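Local coordinates for tRNA (guanosine(18)-2'-O)-methyltransferase (Aquifex aeolicus, PDB 1ZJR), which catalyses the 2'-O methylation of guanosine 18 in a subset of tRNA species, using S-adenosyl-L-methionine as methyl donor, at residues Gln23-Val28 against Arg170-Lys175; His37-Ile42 against Leu54-Ala59. All blocks are in the same frame, centred on the assembly; numbering follows the deposited sequence.

The two contacts sit on opposite sides of the chain's centre, their own centres about 20 Å apart, and both reach the same parallel sheet. Interaction 1 ties the start of strand 26-31 to the end of helix 157-174, so it brings together residues some 140 positions apart in the chain. Interaction 2 packs helix 36-49 against strand 51-57 and is nested, along the chain, inside the loop that interaction 1 closes. Strands 26-31 and 51-57 are neighbours in the sheet, and the two contacts meet there: Val28 O lies 2.9 Å from Tyr55 N, a probable hydrogen bond. One contact is thus local to a beta-alpha-beta unit, while the other joins that unit to a late helix.

Interaction 1 of 2, residues Gln23-Val28 against Arg170-Lys175; sequences QKDLIV and RQREEK
Arg172 and Asp25 form the salt bridge of this contact: Arg172 NH2 donates to Asp25 OD2 over 3.0 Å, with an N-H...O angle of 147°. The geometry is not that of a flat, two-pronged pair. OD2 is met from above the carboxylate plane, 41° out of it, and the two side chains cross at about a right angle. A second polar bond fixes the guanidinium, since Arg172 NE donates to the carbonyl oxygen of Tyr117.

In the SPOUT fold, to which this enzyme belongs, a parallel sheet is flanked by helices and the chain is knotted; here the end of helix 157-174 is joined to the approach to strand 26-31. Within a type I turn from Gln23 to Leu26, closed by Leu26 N to Gln23 O at 3.1 Å, the side chains of Gln23, Asp25 and Leu26 all set off toward the helix. Arg172 stretches out from CG to NE to meet them.

Packing completes the contact: Leu26 CB sits over the centre of one guanidinium face, 4.0 Å from Arg172 CZ. Gln23 runs alongside Arg172 in the opposite direction, its CB 3.7 Å from Arg172 NH1, and also touches Met177 and Tyr178.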
# COMPACT_ATOMS: atom_id res chain seq x y z
N GLN A 23 2.36 2.90 -9.66
CA GLN A 23 1.02 3.46 -9.67
C GLN A 23 0.97 4.54 -8.59
O GLN A 23 0.64 4.26 -7.44
CB GLN A 23 -0.01 2.36 -9.35
CG GLN A 23 0.07 1.16 -10.26
CD GLN A 23 -0.23 1.51 -11.70
OE1 GLN A 23 0.65 1.44 -12.57
NE2 GLN A 23 -1.46 1.92 -11.96
N LYS A 24 1.30 5.77 -8.97
CA LYS A 24 1.33 6.87 -8.00
C LYS A 24 -0.03 7.10 -7.38
O LYS A 24 -0.15 7.76 -6.34
CB LYS A 24 1.79 8.16 -8.68
CG LYS A 24 0.71 8.85 -9.49
CD LYS A 24 1.16 10.24 -9.92
CE LYS A 24 0.01 11.03 -10.52
NZ LYS A 24 0.42 12.40 -10.94
N ASP A 25 -1.03 6.51 -8.01
CA ASP A 25 -2.43 6.62 -7.68
C ASP A 25 -3.00 5.56 -6.71
O ASP A 25 -4.09 5.74 -6.16
CB ASP A 25 -3.18 6.56 -9.01
CG ASP A 25 -4.59 6.98 -8.90
OD1 ASP A 25 -4.83 8.03 -8.27
OD2 ASP A 25 -5.46 6.26 -9.44
N LEU A 26 -2.28 4.46 -6.54
CA LEU A 26 -2.73 3.37 -5.67
C LEU A 26 -1.96 3.44 -4.35
O LEU A 26 -0.79 3.07 -4.29
CB LEU A 26 -2.49 2.03 -6.37
CG LEU A 26 -3.02 0.78 -5.68
CD1 LEU A 26 -4.52 0.91 -5.42
CD2 LEU A 26 -2.73 -0.43 -6.55
N ILE A 27 -2.63 3.93 -3.31
CA ILE A 27 -2.01 4.12 -2.00
C ILE A 27 -2.43 3.06 -1.00
O ILE A 27 -3.56 2.58 -1.05
CB ILE A 27 -2.41 5.50 -1.39
CG1 ILE A 27 -2.26 6.61 -2.44
CG2 ILE A 27 -1.58 5.80 -0.14
CD1 ILE A 27 -0.85 6.80 -2.94
N VAL A 28 -1.53 2.68 -0.11
CA VAL A 28 -1.86 1.70 0.92
C VAL A 28 -1.62 2.32 2.29
O VAL A 28 -0.62 3.01 2.51
CB VAL A 28 -0.99 0.42 0.81
CG1 VAL A 28 -1.29 -0.51 1.98
CG2 VAL A 28 -1.28 -0.30 -0.51
N ARG A 170 -4.96 -6.68 -11.26
CA ARG A 170 -5.68 -7.26 -12.39
C ARG A 170 -6.49 -6.20 -13.13
O ARG A 170 -6.43 -6.10 -14.35
CB ARG A 170 -6.60 -8.38 -11.90
CG ARG A 170 -7.57 -8.90 -12.94
CD ARG A 170 -8.99 -8.90 -12.39
NE ARG A 170 -9.99 -8.66 -13.43
CZ ARG A 170 -11.24 -8.30 -13.19
NH1 ARG A 170 -11.66 -8.13 -11.94
NH2 ARG A 170 -12.08 -8.10 -14.20
N GLN A 171 -7.23 -5.40 -12.38
CA GLN A 171 -8.06 -4.35 -12.97
C GLN A 171 -7.21 -3.32 -13.71
O GLN A 171 -7.50 -2.97 -14.86
CB GLN A 171 -8.90 -3.67 -11.90
CG GLN A 171 -10.03 -4.53 -11.35
CD GLN A 171 -10.82 -3.81 -10.28
OE1 GLN A 171 -10.90 -2.58 -10.28
NE2 GLN A 171 -11.43 -4.57 -9.38
N ARG A 172 -6.15 -2.84 -13.07
CA ARG A 172 -5.28 -1.84 -13.69
C ARG A 172 -4.54 -2.41 -14.89
O ARG A 172 -4.32 -1.72 -15.89
CB ARG A 172 -4.30 -1.28 -12.66
CG ARG A 172 -5.01 -0.49 -11.57
CD ARG A 172 -4.06 0.34 -10.70
NE ARG A 172 -4.84 1.26 -9.88
CZ ARG A 172 -4.54 2.55 -9.71
NH1 ARG A 172 -3.48 3.07 -10.31
NH2 ARG A 172 -5.33 3.32 -8.97
N GLU A 173 -4.14 -3.67 -14.79
CA GLU A 173 -3.44 -4.32 -15.89
C GLU A 173 -4.35 -4.34 -17.12
O GLU A 173 -3.91 -4.05 -18.23
CB GLU A 173 -3.07 -5.76 -15.50
CG GLU A 173 -2.73 -6.65 -16.68
CD GLU A 173 -1.53 -6.16 -17.46
OE1 GLU A 173 -1.32 -6.66 -18.58
OE2 GLU A 173 -0.81 -5.28 -16.95
N GLU A 174 -5.61 -4.67 -16.90
CA GLU A 174 -6.60 -4.76 -17.96
C GLU A 174 -6.78 -3.44 -18.71
O GLU A 174 -7.10 -3.43 -19.90
CB GLU A 174 -7.94 -5.24 -17.39
CG GLU A 174 -9.00 -5.52 -18.44
CD GLU A 174 -10.07 -6.47 -17.94
OE1 GLU A 174 -11.06 -6.69 -18.68
OE2 GLU A 174 -9.92 -7.00 -16.82
N LYS A 175 -6.57 -2.32 -18.01
CA LYS A 175 -6.70 -1.00 -18.62
C LYS A 175 -5.36 -0.48 -19.12
O LYS A 175 -5.25 0.68 -19.53
CB LYS A 175 -7.29 -0.00 -17.62
CG LYS A 175 -8.73 -0.28 -17.23
CD LYS A 175 -9.33 0.92 -16.52
CE LYS A 175 -10.77 0.65 -16.11
NZ LYS A 175 -11.39 1.85 -15.49

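Interaction 2 of 2, residues His37-Ile42 against Leu54-Ala59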
# COMPACT_ATOMS: atom_id res chain seq x y z
N HIS A 37 6.91 -9.01 10.87
CA HIS A 37 6.97 -9.98 9.79
C HIS A 37 5.83 -9.69 8.82
O HIS A 37 6.02 -9.71 7.60
CB HIS A 37 6.85 -11.41 10.33
CG HIS A 37 7.18 -12.47 9.33
ND1 HIS A 37 7.00 -12.30 7.97
CD2 HIS A 37 7.65 -13.73 9.49
CE1 HIS A 37 7.35 -13.40 7.34
NE2 HIS A 37 7.74 -14.29 8.23
N ASN A 38 4.64 -9.44 9.35
CA ASN A 38 3.50 -9.13 8.49
C ASN A 38 3.72 -7.78 7.82
O ASN A 38 3.43 -7.62 6.64
CB ASN A 38 2.18 -9.08 9.28
CG ASN A 38 1.70 -10.45 9.71
OD1 ASN A 38 2.04 -11.46 9.10
ND2 ASN A 38 0.88 -10.48 10.75
N PHE A 39 4.25 -6.81 8.56
CA PHE A 39 4.48 -5.50 7.97
C PHE A 39 5.49 -5.58 6.81
O PHE A 39 5.27 -5.00 5.75
CB PHE A 39 5.01 -4.51 9.01
CG PHE A 39 5.01 -3.09 8.53
CD1 PHE A 39 3.82 -2.37 8.48
CD2 PHE A 39 6.18 -2.50 8.09
CE1 PHE A 39 3.80 -1.07 7.98
CE2 PHE A 39 6.17 -1.19 7.58
CZ PHE A 39 4.99 -0.48 7.53
N SER A 40 6.58 -6.32 7.01
CA SER A 40 7.59 -6.45 5.97
C SER A 40 7.02 -7.14 4.73
O SER A 40 7.35 -6.79 3.59
CB SER A 40 8.80 -7.24 6.49
OG SER A 40 9.32 -6.64 7.67
N ALA A 41 6.17 -8.13 4.96
CA ALA A 41 5.55 -8.85 3.86
C ALA A 41 4.66 -7.90 3.07
O ALA A 41 4.59 -7.97 1.84
CB ALA A 41 4.73 -10.03 4.39
N ILE A 42 3.97 -7.00 3.77
CA ILE A 42 3.10 -6.03 3.13
C ILE A 42 3.94 -5.07 2.28
O ILE A 42 3.52 -4.68 1.19
CB ILE A 42 2.28 -5.24 4.18
CG1 ILE A 42 1.20 -6.16 4.75
CG2 ILE A 42 1.65 -3.99 3.55
CD1 ILE A 42 0.39 -5.56 5.90
N LEU A 54 3.26 3.99 0.94
CA LEU A 54 2.70 3.17 2.02
C LEU A 54 2.76 4.01 3.29
O LEU A 54 3.84 4.41 3.72
CB LEU A 54 3.56 1.91 2.24
CG LEU A 54 2.98 0.63 2.87
CD1 LEU A 54 4.07 0.00 3.72
CD2 LEU A 54 1.74 0.89 3.69
N TYR A 55 1.60 4.29 3.88
CA TYR A 55 1.53 5.05 5.12
C TYR A 55 1.16 4.07 6.21
O TYR A 55 0.54 3.04 5.93
CB TYR A 55 0.44 6.13 5.02
CG TYR A 55 0.75 7.21 4.01
CD1 TYR A 55 0.52 7.00 2.65
CD2 TYR A 55 1.30 8.43 4.41
CE1 TYR A 55 0.83 7.98 1.72
CE2 TYR A 55 1.60 9.42 3.48
CZ TYR A 55 1.37 9.19 2.14
OH TYR A 55 1.68 10.16 1.21
N TYR A 56 1.53 4.37 7.44
CA TYR A 56 1.20 3.46 8.53
C TYR A 56 1.02 4.19 9.86
O TYR A 56 1.58 5.26 10.09
CB TYR A 56 2.28 2.39 8.67
CG TYR A 56 3.58 2.85 9.29
CD1 TYR A 56 3.80 2.74 10.66
CD2 TYR A 56 4.61 3.37 8.49
CE1 TYR A 56 5.01 3.14 11.23
CE2 TYR A 56 5.81 3.77 9.05
CZ TYR A 56 6.01 3.65 10.42
OH TYR A 56 7.21 4.02 10.97
N TYR A 57 0.20 3.59 10.71
CA TYR A 57 -0.11 4.11 12.04
C TYR A 57 0.18 2.95 12.99
O TYR A 57 -0.29 1.84 12.76
CB TYR A 57 -1.60 4.48 12.09
CG TYR A 57 -2.12 4.89 13.45
CD1 TYR A 57 -3.18 4.20 14.04
CD2 TYR A 57 -1.63 6.02 14.11
CE1 TYR A 57 -3.74 4.62 15.25
CE2 TYR A 57 -2.17 6.45 15.32
CZ TYR A 57 -3.23 5.75 15.88
OH TYR A 57 -3.79 6.17 17.06
N HIS A 58 0.96 3.19 14.04
CA HIS A 58 1.26 2.10 14.95
C HIS A 58 1.26 2.50 16.42
O HIS A 58 1.43 3.67 16.76
CB HIS A 58 2.61 1.47 14.58
CG HIS A 58 2.94 0.24 15.35
ND1 HIS A 58 2.07 -0.83 15.46
CD2 HIS A 58 4.05 -0.12 16.04
CE1 HIS A 58 2.62 -1.78 16.19
NE2 HIS A 58 3.83 -1.37 16.56
N ALA A 59 1.05 1.51 17.29
CA ALA A 59 1.01 1.72 18.73
C ALA A 59 2.27 2.42 19.25
O ALA A 59 3.36 2.24 18.71
CB ALA A 59 0.82 0.39 19.44
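The Tyr56 hydroxyl is hydrogen-bonded to the carbonyl oxygen of Lys62, which holds the far end of the ring that Phe39 meets. Across the contact itself no hydrogen bond forms, and the two segments are joined by apolar packing alone.

Its main element is a T-shaped (edge-to-face) pair, in which the edge of Phe39 is turned toward the face of Tyr56. The ring centroids are 5.4 Å apart and the planes stand at 67°, well short of perpendicular. Phe39 approaches from near the root of the tyrosine: its CE1 lies 3.8 Å from Tyr56 CB, and its CZ is 4.0 Å from Tyr56 CD2. With CG anti to the backbone N (chi1 -168°), Phe39 is carried off the helix toward the strand, and the two side chains cross at about a right angle.

Helix 36-49 is the crossover of the beta-alpha-beta unit that links strand 26-31 to its parallel neighbour 51-57, so this packing seats the helix on the sheet it bridges. Two strand positions on the helix-facing side serve it, Tyr56 and Leu54. The latter comes to Phe39 from the opposite direction, and its CD1 reaches Phe39 CZ at 3.9 Å. Cutting Phe39 back to an alanine is likely to open a gap between helix and strand and to leave Leu54 CD1 and the Tyr56 ring without the partner they share.

Beyond the segments, Tyr56 also packs on Ile80 and Lys82 of the neighbouring strand 79-82, while Ile42, one helical turn after Phe39, touches Ser158 and Thr161 of helix 157-174.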